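Side-chain contacts in putative vitamin-B12 independent methionine synthase family protein (Listeria monocytogenes, PDB 1YPX), which is probably a zinc-dependent methyltransferase that, like cobalamin-independent methionine synthases, would pass a methyl group from a methylated folate to homocysteine: residues Lys19-Lys22 against Asp23-Lys27; Arg39-Glu42 against Asn43-Lys47; Ile46-Ile49 against Val50-Lys54; Glu118-Ile121 against Phe122-Ala126. One frame throughout, in Å; residues are numbered along the deposited sequence.

Contact 1: Lys19-Lys22 against Asp23-Lys27; sequences KGIK and DAREK
Lys-19 and Asp-23, one turn apart on helix 19-30, cross at a slant on the outer side of the helix. The lysine chain bends at its two last torsions (chi3 -90°, chi4 -67°), which curls the ammonium round toward Asp-23 OD2; NZ stands 3.4 Å from Asp-23 OD2, a salt bridge with only a weak hydrogen bond in it. Nearer the backbone the lysine CG also lies beside the carboxylate, 3.4 Å from Asp-23 OD1. On the buried side Ile-21 and Arg-25 run side by side and point the same way. There the tip of the isoleucine, CD1, rests 3.5 Å from Arg-25 CG, and the methylene chain of the arginine supplies the apolar surface. Beneath both pairs run i to i+4 backbone bonds, Asp-23 N to Lys-19 O at 2.7 Å and Arg-25 N to Ile-21 O at 3.1 Å. Ala-24, between the two pairs, faces Leu-38 and Ile-41 of helix 35-56, while Ile-21 reaches Glu-42 and Glu-45 of that helix. The chemistry is thus split by side: a salt bridge with a weak hydrogen bond at the exposed surface, likely to add little strength, and aliphatic contact where the helix lies on its neighbour.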
loop_
_atom_site.group_PDB
_atom_site.type_symbol
_atom_site.label_atom_id
_atom_site.label_comp_id
_atom_site.label_asym_id
_atom_site.label_seq_id
_atom_site.Cartn_x
_atom_site.Cartn_y
_atom_site.Cartn_z
ATOM N N LYS A 19 -0.394 -15.379 -16.983
ATOM C CA LYS A 19 0.072 -15.423 -18.360
ATOM C C LYS A 19 -0.881 -14.629 -19.255
ATOM O O LYS A 19 -0.471 -14.074 -20.274
ATOM C CB LYS A 19 0.205 -16.881 -18.839
ATOM C CG LYS A 19 0.569 -17.024 -20.322
ATOM C CD LYS A 19 1.234 -18.367 -20.652
ATOM C CE LYS A 19 2.762 -18.306 -20.526
ATOM N NZ LYS A 19 3.418 -17.433 -21.554
ATOM N N GLY A 20 -2.152 -14.566 -18.872
ATOM C CA GLY A 20 -3.103 -13.807 -19.662
ATOM C C GLY A 20 -2.699 -12.339 -19.693
ATOM O O GLY A 20 -2.637 -11.714 -20.753
ATOM N N ILE A 21 -2.421 -11.781 -18.522
ATOM C CA ILE A 21 -2.007 -10.392 -18.440
ATOM C C ILE A 21 -0.583 -10.240 -18.958
ATOM O O ILE A 21 -0.214 -9.192 -19.481
ATOM C CB ILE A 21 -2.080 -9.869 -16.988
ATOM C CG1 ILE A 21 -1.500 -8.449 -16.908
ATOM C CG2 ILE A 21 -1.318 -10.792 -16.073
ATOM C CD1 ILE A 21 -2.224 -7.419 -17.779
ATOM N N LYS A 22 0.210 -11.294 -18.818
ATOM C CA LYS A 22 1.599 -11.267 -19.266
ATOM C C LYS A 22 1.654 -11.142 -20.789
ATOM O O LYS A 22 2.304 -10.243 -21.332
ATOM C CB LYS A 22 2.305 -12.551 -18.840
ATOM C CG LYS A 22 3.772 -12.384 -18.549
ATOM C CD LYS A 22 3.977 -11.812 -17.161
ATOM C CE LYS A 22 5.461 -11.615 -16.850
ATOM N NZ LYS A 22 6.236 -12.886 -16.900
ATOM N N ASP A 23 0.968 -12.067 -21.459
ATOM C CA ASP A 23 0.885 -12.126 -22.920
ATOM C C ASP A 23 0.304 -10.834 -23.490
ATOM O O ASP A 23 0.845 -10.252 -24.438
ATOM C CB ASP A 23 0.006 -13.314 -23.348
ATOM C CG ASP A 23 0.712 -14.665 -23.204
ATOM O OD1 ASP A 23 0.035 -15.704 -23.371
ATOM O OD2 ASP A 23 1.937 -14.695 -22.937
ATOM N N ALA A 24 -0.806 -10.400 -22.904
ATOM C CA ALA A 24 -1.475 -9.181 -23.329
ATOM C C ALA A 24 -0.533 -7.974 -23.297
ATOM O O ALA A 24 -0.312 -7.335 -24.325
ATOM C CB ALA A 24 -2.692 -8.925 -22.451
ATOM N N ARG A 25 0.034 -7.666 -22.130
ATOM C CA ARG A 25 0.933 -6.517 -22.017
ATOM C C ARG A 25 2.042 -6.541 -23.063
ATOM O O ARG A 25 2.631 -5.504 -23.373
ATOM C CB ARG A 25 1.553 -6.429 -20.612
ATOM C CG ARG A 25 0.544 -6.157 -19.494
ATOM C CD ARG A 25 1.211 -5.731 -18.180
ATOM N NE ARG A 25 1.862 -4.423 -18.273
ATOM C CZ ARG A 25 1.224 -3.258 -18.401
ATOM N NH1 ARG A 25 1.913 -2.128 -18.479
ATOM N NH2 ARG A 25 -0.099 -3.214 -18.441
ATOM N N GLU A 26 2.325 -7.719 -23.610
ATOM C CA GLU A 26 3.365 -7.839 -24.621
ATOM C C GLU A 26 2.855 -7.422 -25.999
ATOM O O GLU A 26 3.508 -6.632 -26.690
ATOM C CB GLU A 26 3.910 -9.272 -24.659
ATOM C CG GLU A 26 4.611 -9.696 -23.363
ATOM C CD GLU A 26 5.459 -10.955 -23.520
ATOM O OE1 GLU A 26 4.915 -11.989 -23.973
ATOM O OE2 GLU A 26 6.668 -10.906 -23.186
ATOM N N LYS A 27 1.692 -7.942 -26.393
ATOM C CA LYS A 27 1.098 -7.600 -27.690
ATOM C C LYS A 27 0.805 -6.104 -27.777
ATOM O O LYS A 27 0.857 -5.512 -28.860
ATOM C CB LYS A 27 -0.206 -8.374 -27.923
ATOM C CG LYS A 27 -0.033 -9.859 -28.223
ATOM C CD LYS A 27 -1.385 -10.547 -28.430
ATOM C CE LYS A 27 -1.220 -12.042 -28.684
ATOM N NZ LYS A 27 -0.474 -12.724 -27.580
#

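Contact 2: Arg39-Glu42 against Asn43-Lys47; sequences RKIE and NTEIK
Ile-41 and Glu-45 lie alongside one another in this double turn of helix 35-56, pointing the same way, with Ile-41 CG2 4.0 Å from Glu-45 CG. Below them run regular, nearly straight i to i+4 bonds, Glu-45 N to Ile-41 O and Ile-46 N to Glu-42 O, each 2.7 Å. The packed part is the buried side, where Ile-46 CG1, beside its own backbone N (chi1 -68°), lies over the carbonyl of Glu-42 and Phe-122 of helix 116-127 covers the isoleucine from outside. Looser is the meeting of Arg-39 with Asn-43. The guanidinium and amide planes stand 76° apart, and the arginine, extended from CG to NE, carries its charge past the asparagine to a salt bridge with Asp-119. On the solvent side the first bond of the Lys-40 side chain points away from the following turn, and Thr-44 keeps its OG1 3.3 Å from Lys-40 O. The acids likewise find their main partners elsewhere, Glu-42 in a salt bridge to Arg-67 and Glu-45 in a hydrogen bond to Thr-18. Within the turn, then, cohesion comes from backbone bonds and aliphatic carbons, and the charged ends of Arg-39, Glu-42 and Glu-45 join this helix to its surroundings.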
loop_
_atom_site.group_PDB
_atom_site.type_symbol
_atom_site.label_atom_id
_atom_site.label_comp_id
_atom_site.label_asym_id
_atom_site.label_seq_id
_atom_site.Cartn_x
_atom_site.Cartn_y
_atom_site.Cartn_z
ATOM N N ARG A 39 -7.423 -3.525 -22.113
ATOM C CA ARG A 39 -8.188 -3.384 -20.890
ATOM C C ARG A 39 -9.128 -4.547 -20.623
ATOM O O ARG A 39 -9.291 -4.977 -19.477
ATOM C CB ARG A 39 -8.976 -2.083 -20.901
ATOM C CG ARG A 39 -9.643 -1.838 -19.574
ATOM C CD ARG A 39 -10.100 -0.411 -19.399
ATOM N NE ARG A 39 -10.659 -0.237 -18.068
ATOM C CZ ARG A 39 -9.968 0.175 -17.011
ATOM N NH1 ARG A 39 -10.575 0.296 -15.838
ATOM N NH2 ARG A 39 -8.689 0.495 -17.132
ATOM N N LYS A 40 -9.746 -5.051 -21.686
ATOM C CA LYS A 40 -10.669 -6.170 -21.565
ATOM C C LYS A 40 -9.986 -7.355 -20.902
ATOM O O LYS A 40 -10.447 -7.847 -19.877
ATOM C CB LYS A 40 -11.206 -6.574 -22.945
ATOM C CG LYS A 40 -12.449 -5.793 -23.405
ATOM C CD LYS A 40 -13.661 -6.129 -22.533
ATOM C CE LYS A 40 -14.917 -5.393 -22.971
ATOM N NZ LYS A 40 -16.048 -5.545 -22.002
ATOM N N ILE A 41 -8.885 -7.816 -21.479
ATOM C CA ILE A 41 -8.182 -8.944 -20.898
ATOM C C ILE A 41 -7.888 -8.666 -19.420
ATOM O O ILE A 41 -8.168 -9.501 -18.554
ATOM C CB ILE A 41 -6.865 -9.224 -21.643
ATOM C CG1 ILE A 41 -7.142 -9.458 -23.125
ATOM C CG2 ILE A 41 -6.198 -10.469 -21.059
ATOM C CD1 ILE A 41 -5.957 -9.163 -24.028
ATOM N N GLU A 42 -7.324 -7.488 -19.141
ATOM C CA GLU A 42 -7.022 -7.098 -17.772
ATOM C C GLU A 42 -8.274 -7.324 -16.930
ATOM O O GLU A 42 -8.204 -7.849 -15.825
ATOM C CB GLU A 42 -6.638 -5.619 -17.684
ATOM C CG GLU A 42 -5.385 -5.206 -18.424
ATOM C CD GLU A 42 -4.940 -3.801 -18.038
ATOM O OE1 GLU A 42 -5.816 -2.910 -17.921
ATOM O OE2 GLU A 42 -3.717 -3.585 -17.849
ATOM N N ASN A 43 -9.415 -6.923 -17.477
ATOM C CA ASN A 43 -10.687 -7.067 -16.797
ATOM C C ASN A 43 -11.012 -8.515 -16.465
ATOM O O ASN A 43 -11.542 -8.815 -15.394
ATOM C CB ASN A 43 -11.804 -6.464 -17.646
ATOM C CG ASN A 43 -11.947 -4.976 -17.430
ATOM O OD1 ASN A 43 -12.946 -4.370 -17.817
ATOM N ND2 ASN A 43 -10.947 -4.377 -16.800
ATOM N N THR A 44 -10.689 -9.402 -17.400
ATOM C CA THR A 44 -10.910 -10.838 -17.259
ATOM C C THR A 44 -9.931 -11.369 -16.222
ATOM O O THR A 44 -10.305 -12.086 -15.290
ATOM C CB THR A 44 -10.651 -11.554 -18.609
ATOM O OG1 THR A 44 -11.446 -10.938 -19.629
ATOM C CG2 THR A 44 -10.994 -13.039 -18.522
ATOM N N GLU A 45 -8.667 -11.003 -16.387
ATOM C CA GLU A 45 -7.632 -11.447 -15.468
ATOM C C GLU A 45 -7.899 -10.998 -14.045
ATOM O O GLU A 45 -7.863 -11.816 -13.130
ATOM C CB GLU A 45 -6.269 -10.945 -15.936
ATOM C CG GLU A 45 -5.841 -11.588 -17.239
ATOM C CD GLU A 45 -6.065 -13.092 -17.244
ATOM O OE1 GLU A 45 -5.324 -13.807 -16.527
ATOM O OE2 GLU A 45 -6.996 -13.559 -17.952
ATOM N N ILE A 46 -8.162 -9.704 -13.863
ATOM C CA ILE A 46 -8.443 -9.160 -12.542
ATOM C C ILE A 46 -9.580 -9.971 -11.930
ATOM O O ILE A 46 -9.465 -10.464 -10.806
ATOM C CB ILE A 46 -8.827 -7.646 -12.613
ATOM C CG1 ILE A 46 -7.614 -6.829 -13.041
ATOM C CG2 ILE A 46 -9.304 -7.136 -11.260
ATOM C CD1 ILE A 46 -7.833 -5.339 -13.031
ATOM N N LYS A 47 -10.666 -10.130 -12.683
ATOM C CA LYS A 47 -11.810 -10.903 -12.199
ATOM C C LYS A 47 -11.367 -12.276 -11.686
ATOM O O LYS A 47 -11.825 -12.750 -10.639
ATOM C CB LYS A 47 -12.864 -11.081 -13.302
ATOM C CG LYS A 47 -13.816 -9.904 -13.451
ATOM C CD LYS A 47 -15.120 -10.324 -14.112
ATOM C CE LYS A 47 -16.082 -9.147 -14.287
ATOM N NZ LYS A 47 -15.628 -8.177 -15.326
#

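Contact 3: Ile46-Ile49 against Val50-Lys54; sequences IKYI and VEKQK
The Tyr-48 ring receives the aliphatic part of Lys-52 on one face, a CH-pi contact between residues one turn apart on helix 35-56. Lys-52 CG sits 4.1 Å from the ring centroid, 21° off the normal and displaced toward the rim. Farther along the lysine, CE lies beyond the rim, nearest Tyr-48 CE2. Two torsions produce this: the tyrosine ring is swung opposite its backbone N (chi1 169°), toward the next turn, and the lysine bends at chi2 (-59°) to come across it. The ammonium continues past the ring to a salt bridge with Glu-55, and Trp-351 of helix 347-364 touches both side chains.

The other flat group, the Gln-53 amide, turns back over its own helix. Its NE2 makes a weak hydrogen bond of 3.5 Å to Ile-49 O, which also accepts Gln-53 N at 3.1 Å; its stronger partner is Thr-62 O, just beyond strand 60-61. Between these groups and the preceding turn, Val-50 turns CG2 toward Ile-46 CG2, 4.0 Å away, the two branched chains set askew to each other. Val-50 also touches Ile-61 of the strand and Ala-126 of helix 116-127. Lys-54 pairs with Glu-51 one turn back, NZ to OE1 3.4 Å.

Chemically, the side toward helix 347-364 relies on a lysine methylene, CG, laid over an aromatic face, with the charge kept clear of it, whereas the inward face is aliphatic and the NE2 of its buried amide is satisfied by main-chain oxygens.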
loop_
_atom_site.group_PDB
_atom_site.type_symbol
_atom_site.label_atom_id
_atom_site.label_comp_id
_atom_site.label_asym_id
_atom_site.label_seq_id
_atom_site.Cartn_x
_atom_site.Cartn_y
_atom_site.Cartn_z
ATOM N N ILE A 46 -8.162 -9.704 -13.863
ATOM C CA ILE A 46 -8.443 -9.160 -12.542
ATOM C C ILE A 46 -9.580 -9.971 -11.930
ATOM O O ILE A 46 -9.465 -10.464 -10.806
ATOM C CB ILE A 46 -8.827 -7.646 -12.613
ATOM C CG1 ILE A 46 -7.614 -6.829 -13.041
ATOM C CG2 ILE A 46 -9.304 -7.136 -11.260
ATOM C CD1 ILE A 46 -7.833 -5.339 -13.031
ATOM N N LYS A 47 -10.666 -10.130 -12.683
ATOM C CA LYS A 47 -11.810 -10.903 -12.199
ATOM C C LYS A 47 -11.367 -12.276 -11.686
ATOM O O LYS A 47 -11.825 -12.750 -10.639
ATOM C CB LYS A 47 -12.864 -11.081 -13.302
ATOM C CG LYS A 47 -13.816 -9.904 -13.451
ATOM C CD LYS A 47 -15.120 -10.324 -14.112
ATOM C CE LYS A 47 -16.082 -9.147 -14.287
ATOM N NZ LYS A 47 -15.628 -8.177 -15.326
ATOM N N TYR A 48 -10.467 -12.912 -12.424
ATOM C CA TYR A 48 -9.966 -14.212 -12.024
ATOM C C TYR A 48 -9.242 -14.161 -10.669
ATOM O O TYR A 48 -9.446 -15.038 -9.825
ATOM C CB TYR A 48 -9.053 -14.775 -13.121
ATOM C CG TYR A 48 -8.295 -15.994 -12.683
ATOM C CD1 TYR A 48 -6.931 -15.911 -12.393
ATOM C CD2 TYR A 48 -8.946 -17.213 -12.478
ATOM C CE1 TYR A 48 -6.231 -17.000 -11.902
ATOM C CE2 TYR A 48 -8.250 -18.315 -11.987
ATOM C CZ TYR A 48 -6.890 -18.194 -11.698
ATOM O OH TYR A 48 -6.189 -19.259 -11.185
ATOM N N ILE A 49 -8.409 -13.142 -10.454
ATOM C CA ILE A 49 -7.689 -13.017 -9.176
ATOM C C ILE A 49 -8.611 -12.557 -8.035
ATOM O O ILE A 49 -8.330 -12.805 -6.860
ATOM C CB ILE A 49 -6.449 -12.036 -9.260
ATOM C CG1 ILE A 49 -6.907 -10.588 -9.482
ATOM C CG2 ILE A 49 -5.501 -12.480 -10.379
ATOM C CD1 ILE A 49 -5.777 -9.570 -9.426
ATOM N N VAL A 50 -9.703 -11.876 -8.386
ATOM C CA VAL A 50 -10.662 -11.412 -7.389
ATOM C C VAL A 50 -11.271 -12.628 -6.697
ATOM O O VAL A 50 -11.309 -12.696 -5.469
ATOM C CB VAL A 50 -11.809 -10.586 -8.019
ATOM C CG1 VAL A 50 -12.904 -10.334 -6.983
ATOM C CG2 VAL A 50 -11.274 -9.268 -8.533
ATOM N N GLU A 51 -11.745 -13.595 -7.484
ATOM C CA GLU A 51 -12.340 -14.788 -6.895
ATOM C C GLU A 51 -11.327 -15.585 -6.078
ATOM O O GLU A 51 -11.640 -16.050 -4.978
ATOM C CB GLU A 51 -12.966 -15.696 -7.963
ATOM C CG GLU A 51 -14.522 -15.679 -7.983
ATOM C CD GLU A 51 -15.164 -16.029 -6.629
ATOM O OE1 GLU A 51 -15.013 -15.240 -5.670
ATOM O OE2 GLU A 51 -15.827 -17.088 -6.522
ATOM N N LYS A 52 -10.114 -15.726 -6.607
ATOM C CA LYS A 52 -9.067 -16.476 -5.921
ATOM C C LYS A 52 -8.738 -15.934 -4.526
ATOM O O LYS A 52 -8.478 -16.710 -3.597
ATOM C CB LYS A 52 -7.809 -16.539 -6.793
ATOM C CG LYS A 52 -8.027 -17.330 -8.083
ATOM C CD LYS A 52 -8.474 -18.785 -7.800
ATOM C CE LYS A 52 -9.236 -19.407 -8.996
ATOM N NZ LYS A 52 -9.693 -20.840 -8.840
ATOM N N GLN A 53 -8.762 -14.611 -4.370
ATOM C CA GLN A 53 -8.480 -14.006 -3.073
ATOM C C GLN A 53 -9.627 -14.383 -2.134
ATOM O O GLN A 53 -9.462 -14.506 -0.914
ATOM C CB GLN A 53 -8.378 -12.474 -3.191
ATOM C CG GLN A 53 -7.242 -11.943 -4.066
ATOM C CD GLN A 53 -7.176 -10.405 -4.110
ATOM O OE1 GLN A 53 -7.036 -9.730 -3.079
ATOM N NE2 GLN A 53 -7.269 -9.853 -5.312
ATOM N N LYS A 54 -10.800 -14.591 -2.715
ATOM C CA LYS A 54 -11.956 -14.953 -1.912
ATOM C C LYS A 54 -11.941 -16.449 -1.582
ATOM O O LYS A 54 -12.270 -16.839 -0.458
ATOM C CB LYS A 54 -13.224 -14.509 -2.642
ATOM C CG LYS A 54 -13.296 -12.983 -2.694
ATOM C CD LYS A 54 -13.957 -12.449 -3.948
ATOM C CE LYS A 54 -15.442 -12.648 -3.931
ATOM N NZ LYS A 54 -16.039 -12.040 -5.140
#

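Contact 4: Glu118-Ile121 against Phe122-Ala126; sequences EDFI and FLKEA
Phe-120 takes Lys-124 across one face of its ring, the two side chains one turn apart on helix 116-127. Lys-124 CB stands 4.1 Å above the ring plane, offset toward the rim, and CD lies 4.0 Å from Phe-120 CE2. Leu-123 joins from another direction, its CD2 4.2 Å from Phe-120 CE1. A chi1 of 178° carries the Phe-120 ring away from the backbone N and on toward the next turn, where these two partners lie. The backbone holds the pair in step: Lys-124 N gives Phe-120 O a nearly straight bond of 2.6 Å. A shell farther out, Ala-133 of strand 132-138 touches both Phe-120 and Leu-123, and the lysine ammonium is tied to Gly-180 O by a hydrogen bond. On the side toward helix 35-56, the Phe-122 ring packs on Asn-43, Ile-46 and Lys-47, while Glu-125 OE1 lies 3.7 Å above the plane of the Phe-122 ring, offset toward its rim. Asp-119, one turn before Leu-123, turns away from this cluster to its salt bridge with Arg-39. Overall the helix presents an apolar side to the parallel sheet, and the polar ends of Lys-124 and Asp-119 tie it to a loop and a neighbouring helix.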
loop_
_atom_site.group_PDB
_atom_site.type_symbol
_atom_site.label_atom_id
_atom_site.label_comp_id
_atom_site.label_asym_id
_atom_site.label_seq_id
_atom_site.Cartn_x
_atom_site.Cartn_y
_atom_site.Cartn_z
ATOM N N GLU A 118 -11.991 4.743 -12.219
ATOM C CA GLU A 118 -12.797 3.727 -12.908
ATOM C C GLU A 118 -12.205 2.362 -12.585
ATOM O O GLU A 118 -12.934 1.370 -12.512
ATOM C CB GLU A 118 -12.760 3.907 -14.439
ATOM C CG GLU A 118 -14.108 3.977 -15.207
ATOM C CD GLU A 118 -15.181 2.941 -14.799
ATOM O OE1 GLU A 118 -15.031 1.726 -15.060
ATOM O OE2 GLU A 118 -16.200 3.375 -14.224
ATOM N N ASP A 119 -10.880 2.294 -12.425
ATOM C CA ASP A 119 -10.256 1.000 -12.114
ATOM C C ASP A 119 -10.766 0.538 -10.746
ATOM O O ASP A 119 -10.866 -0.659 -10.495
ATOM C CB ASP A 119 -8.710 1.072 -12.080
ATOM C CG ASP A 119 -8.099 1.587 -13.384
ATOM O OD1 ASP A 119 -8.752 1.521 -14.452
ATOM O OD2 ASP A 119 -6.935 2.050 -13.338
ATOM N N PHE A 120 -11.093 1.483 -9.865
ATOM C CA PHE A 120 -11.604 1.092 -8.557
ATOM C C PHE A 120 -13.050 0.616 -8.706
ATOM O O PHE A 120 -13.405 -0.482 -8.261
ATOM C CB PHE A 120 -11.552 2.238 -7.561
ATOM C CG PHE A 120 -12.108 1.868 -6.229
ATOM C CD1 PHE A 120 -11.439 0.948 -5.423
ATOM C CD2 PHE A 120 -13.349 2.356 -5.818
ATOM C CE1 PHE A 120 -11.996 0.510 -4.232
ATOM C CE2 PHE A 120 -13.919 1.925 -4.629
ATOM C CZ PHE A 120 -13.244 0.996 -3.828
ATOM N N ILE A 121 -13.872 1.453 -9.335
ATOM C CA ILE A 121 -15.265 1.134 -9.595
ATOM C C ILE A 121 -15.325 -0.288 -10.175
ATOM O O ILE A 121 -16.182 -1.091 -9.803
ATOM C CB ILE A 121 -15.872 2.139 -10.617
ATOM C CG1 ILE A 121 -15.879 3.543 -10.033
ATOM C CG2 ILE A 121 -17.285 1.754 -10.981
ATOM C CD1 ILE A 121 -16.212 4.613 -11.056
ATOM N N PHE A 122 -14.410 -0.602 -11.085
ATOM C CA PHE A 122 -14.394 -1.937 -11.674
ATOM C C PHE A 122 -14.130 -2.998 -10.621
ATOM O O PHE A 122 -14.857 -3.982 -10.532
ATOM C CB PHE A 122 -13.311 -2.052 -12.730
ATOM C CG PHE A 122 -13.211 -3.414 -13.321
ATOM C CD1 PHE A 122 -14.077 -3.804 -14.328
ATOM C CD2 PHE A 122 -12.262 -4.320 -12.856
ATOM C CE1 PHE A 122 -14.001 -5.076 -14.873
ATOM C CE2 PHE A 122 -12.178 -5.601 -13.396
ATOM C CZ PHE A 122 -13.049 -5.983 -14.407
ATOM N N LEU A 123 -13.063 -2.802 -9.850
ATOM C CA LEU A 123 -12.692 -3.726 -8.797
ATOM C C LEU A 123 -13.853 -3.875 -7.844
ATOM O O LEU A 123 -14.293 -4.982 -7.569
ATOM C CB LEU A 123 -11.489 -3.208 -8.009
ATOM C CG LEU A 123 -11.241 -4.048 -6.746
ATOM C CD1 LEU A 123 -10.345 -5.199 -7.106
ATOM C CD2 LEU A 123 -10.641 -3.225 -5.612
ATOM N N LYS A 124 -14.334 -2.747 -7.334
ATOM C CA LYS A 124 -15.439 -2.739 -6.394
ATOM C C LYS A 124 -16.578 -3.600 -6.918
ATOM O O LYS A 124 -17.207 -4.342 -6.164
ATOM C CB LYS A 124 -15.930 -1.315 -6.182
ATOM C CG LYS A 124 -17.178 -1.218 -5.345
ATOM C CD LYS A 124 -16.873 -0.660 -4.003
ATOM C CE LYS A 124 -18.136 -0.508 -3.198
ATOM N NZ LYS A 124 -17.799 -0.204 -1.767
ATOM N N GLU A 125 -16.835 -3.497 -8.213
ATOM C CA GLU A 125 -17.887 -4.267 -8.852
ATOM C C GLU A 125 -17.697 -5.761 -8.616
ATOM O O GLU A 125 -18.612 -6.444 -8.160
ATOM C CB GLU A 125 -17.895 -4.001 -10.359
ATOM C CG GLU A 125 -18.731 -5.001 -11.150
ATOM C CD GLU A 125 -18.088 -5.409 -12.476
ATOM O OE1 GLU A 125 -16.881 -5.772 -12.474
ATOM O OE2 GLU A 125 -18.800 -5.383 -13.517
ATOM N N ALA A 126 -16.503 -6.259 -8.926
ATOM C CA ALA A 126 -16.188 -7.677 -8.782
ATOM C C ALA A 126 -16.074 -8.206 -7.356
ATOM O O ALA A 126 -16.244 -9.399 -7.125
ATOM C CB ALA A 126 -14.913 -7.980 -9.521
#

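Contacts 2 and 3 are successive turns of helix 35-56, sharing Ile-46 and Lys-47, with centres about 11 Å apart. Contact 1 packs on contact 2 from helix 19-30, Ala-24 CB coming to 3.6 Å from Ile-41 CD1. Helix 116-127, the site of contact 4, also meets helix 35-56: Arg-39 NH1 and Asp-119 OD1 form a 2.6 Å salt bridge, and Val-50 CG1 lies 3.5 Å from Ala-126 O. Contacts 1 and 4 do not touch, their nearest atoms being about 10 Å apart. All four belong to helices of a TIM-barrel-like domain; His-237, Cys-239 and Cys-334, which may form a vacant metal site, perhaps for zinc, are not part of any of them.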